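PDB 5F7U: cycloalternan-forming enzyme from Listeria monocytogenes serovar 1/2a, which is a multidomain protein of the glycosyl hydrolase family 31 type, with a TIM barrel and a family 6 carbohydrate-binding module, that binds glycans and magnesium. Local coordinates for residues M806-Q811 with Y823-F828. The protein carries 1 engineered substitution. Numbering follows the deposited sequence.
Sequences MTDGYQ and YDNLTF. With MG (magnesium ion), chain K.
Met806 pairs with Asn825 as an antiparallel hydrogen-bonded pair, where edge strand 801-806 ends beside strand 825-830 in a mixed sheet. Met806 N donates to Asn825 O (3.0 Å), and Asn825 N returns a bond to Met806 O. In the conformer given, the Met806 chain bends away beyond CG, which rests on Thr827 OG1. Thr807 starts a type I turn to Tyr810, and its OG1 accepts from Gly809 N in an ST turn. Thr807 O takes a weak bond from Asn825 ND2. Asp808 offers the anti lone pair of OD1 to Asn825 ND2 (2.9 Å, 173° at the hydrogen), carboxylate and amide lying almost coplanar. This straight bond, with the weak one to Thr807 O, limits the rotation of the Asn825 amide. A water links Asp808 N to Asp824 OD2; the backbone O atoms of Tyr823 and Asp824 bind magnesium. The Tyr810 ring lies nearly parallel to the Asn825 amide, while its hydroxyl hydrogen-bonds Thr875 on the next strand. Thr827 OG1 sits at the ring edge, 3.5 Å from Tyr810 CE1. With OG1 beside its own backbone N (chi1 -59°), Thr827 donates to Asn825 O from the face opposite Met806 N, 61° out of the carbonyl plane.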
loop_
_atom_site.group_PDB
_atom_site.type_symbol
_atom_site.label_atom_id
_atom_site.label_comp_id
_atom_site.label_asym_id
_atom_site.label_seq_id
_atom_site.Cartn_x
_atom_site.Cartn_y
_atom_site.Cartn_z
ATOM N N MET A 806 -11.546 -19.489 15.485
ATOM C CA MET A 806 -11.689 -19.236 16.936
ATOM C C MET A 806 -11.360 -20.464 17.771
ATOM O O MET A 806 -11.455 -21.594 17.290
ATOM C CB MET A 806 -13.126 -18.790 17.271
ATOM C CG MET A 806 -13.614 -17.571 16.505
ATOM S SD MET A 806 -12.699 -16.061 16.853
ATOM C CE MET A 806 -13.875 -15.181 17.872
ATOM N N THR A 807 -10.992 -20.233 19.031
ATOM C CA THR A 807 -10.846 -21.323 20.011
ATOM C C THR A 807 -12.234 -21.658 20.566
ATOM O O THR A 807 -13.219 -20.991 20.232
ATOM C CB THR A 807 -9.971 -20.910 21.204
ATOM O OG1 THR A 807 -10.664 -19.918 21.974
ATOM C CG2 THR A 807 -8.619 -20.373 20.738
ATOM N N ASP A 808 -12.313 -22.656 21.449
ATOM C CA ASP A 808 -13.557 -22.914 22.173
ATOM C C ASP A 808 -14.016 -21.756 23.072
ATOM O O ASP A 808 -15.127 -21.791 23.613
ATOM C CB ASP A 808 -13.432 -24.188 23.018
ATOM C CG ASP A 808 -13.543 -25.453 22.192
ATOM O OD1 ASP A 808 -13.744 -25.382 20.965
ATOM O OD2 ASP A 808 -13.441 -26.545 22.784
ATOM N N GLY A 809 -13.153 -20.765 23.276
ATOM C CA GLY A 809 -13.507 -19.567 24.032
ATOM C C GLY A 809 -14.343 -18.584 23.223
ATOM O O GLY A 809 -15.087 -17.780 23.784
ATOM N N TYR A 810 -14.207 -18.635 21.898
ATOM C CA TYR A 810 -15.018 -17.837 20.970
ATOM C C TYR A 810 -14.927 -16.300 21.145
ATOM O O TYR A 810 -15.832 -15.571 20.738
ATOM C CB TYR A 810 -16.487 -18.321 21.009
ATOM C CG TYR A 810 -16.735 -19.587 20.217
ATOM C CD1 TYR A 810 -16.801 -19.552 18.815
ATOM C CD2 TYR A 810 -16.915 -20.814 20.853
ATOM C CE1 TYR A 810 -17.037 -20.700 18.077
ATOM C CE2 TYR A 810 -17.159 -21.972 20.118
ATOM C CZ TYR A 810 -17.220 -21.906 18.732
ATOM O OH TYR A 810 -17.463 -23.058 18.010
ATOM N N GLN A 811 -13.845 -15.820 21.752
ATOM C CA GLN A 811 -13.608 -14.377 21.827
ATOM C C GLN A 811 -12.438 -13.997 20.928
ATOM O O GLN A 811 -11.526 -14.793 20.741
ATOM C CB GLN A 811 -13.304 -13.941 23.260
ATOM C CG GLN A 811 -14.440 -14.266 24.256
ATOM C CD GLN A 811 -15.643 -13.331 24.119
ATOM O OE1 GLN A 811 -15.473 -12.118 24.036
ATOM N NE2 GLN A 811 -16.871 -13.890 24.106
ATOM N N TYR A 823 -8.595 -25.489 10.657
ATOM C CA TYR A 823 -9.168 -24.503 11.565
ATOM C C TYR A 823 -9.390 -25.155 12.913
ATOM O O TYR A 823 -9.530 -26.387 13.009
ATOM C CB TYR A 823 -10.531 -23.991 11.058
ATOM C CG TYR A 823 -10.519 -23.473 9.628
ATOM C CD1 TYR A 823 -9.834 -22.300 9.287
ATOM C CD2 TYR A 823 -11.190 -24.164 8.614
ATOM C CE1 TYR A 823 -9.820 -21.833 7.973
ATOM C CE2 TYR A 823 -11.188 -23.698 7.301
ATOM C CZ TYR A 823 -10.504 -22.532 6.987
ATOM O OH TYR A 823 -10.460 -22.074 5.681
ATOM N N ASP A 824 -9.477 -24.328 13.943
ATOM C CA ASP A 824 -9.951 -24.778 15.240
ATOM C C ASP A 824 -11.492 -24.790 15.132
ATOM O O ASP A 824 -12.063 -25.808 14.704
ATOM C CB ASP A 824 -9.381 -23.892 16.355
ATOM C CG ASP A 824 -9.673 -24.420 17.756
ATOM O OD1 ASP A 824 -10.507 -25.333 17.925
ATOM O OD2 ASP A 824 -9.063 -23.899 18.715
ATOM N N ASN A 825 -12.132 -23.660 15.442
ATOM C CA ASN A 825 -13.570 -23.463 15.192
ATOM C C ASN A 825 -13.790 -22.437 14.089
ATOM O O ASN A 825 -13.628 -21.221 14.314
ATOM C CB ASN A 825 -14.311 -23.019 16.455
ATOM C CG ASN A 825 -14.224 -24.035 17.578
ATOM O OD1 ASN A 825 -14.325 -25.238 17.353
ATOM N ND2 ASN A 825 -14.067 -23.552 18.800
ATOM N N LEU A 826 -14.132 -22.909 12.896
ATOM C CA LEU A 826 -14.408 -21.972 11.789
ATOM C C LEU A 826 -15.722 -21.271 12.114
ATOM O O LEU A 826 -16.742 -21.932 12.375
ATOM C CB LEU A 826 -14.484 -22.704 10.461
ATOM C CG LEU A 826 -14.864 -21.930 9.202
ATOM C CD1 LEU A 826 -13.820 -20.877 8.867
ATOM C CD2 LEU A 826 -14.994 -22.944 8.072
ATOM N N THR A 827 -15.675 -19.940 12.092
ATOM C CA THR A 827 -16.719 -19.078 12.641
ATOM C C THR A 827 -17.016 -17.964 11.648
ATOM O O THR A 827 -16.105 -17.510 10.966
ATOM C CB THR A 827 -16.286 -18.496 14.006
ATOM O OG1 THR A 827 -16.010 -19.573 14.914
ATOM C CG2 THR A 827 -17.369 -17.607 14.640
ATOM N N PHE A 828 -18.284 -17.557 11.531
ATOM C CA PHE A 828 -18.622 -16.400 10.703
ATOM C C PHE A 828 -19.362 -15.392 11.557
ATOM O O PHE A 828 -20.468 -15.681 12.037
ATOM C CB PHE A 828 -19.473 -16.787 9.483
ATOM C CG PHE A 828 -18.766 -17.697 8.526
ATOM C CD1 PHE A 828 -18.767 -19.077 8.734
ATOM C CD2 PHE A 828 -18.088 -17.177 7.413
ATOM C CE1 PHE A 828 -18.084 -19.928 7.868
ATOM C CE2 PHE A 828 -17.433 -18.028 6.529
ATOM C CZ PHE A 828 -17.418 -19.400 6.770
HETATM MG MG MG K . -11.296 -27.544 13.588
HETATM O O HOH W 1 -10.264 -24.545 21.408
HETATM O O HOH W 2 -13.064 -27.401 18.894
HETATM O O HOH W 3 -12.513 -27.237 11.876
HETATM O O HOH W 4 -13.404 -28.912 14.224
HETATM O O HOH W 5 -10.135 -29.248 12.276
#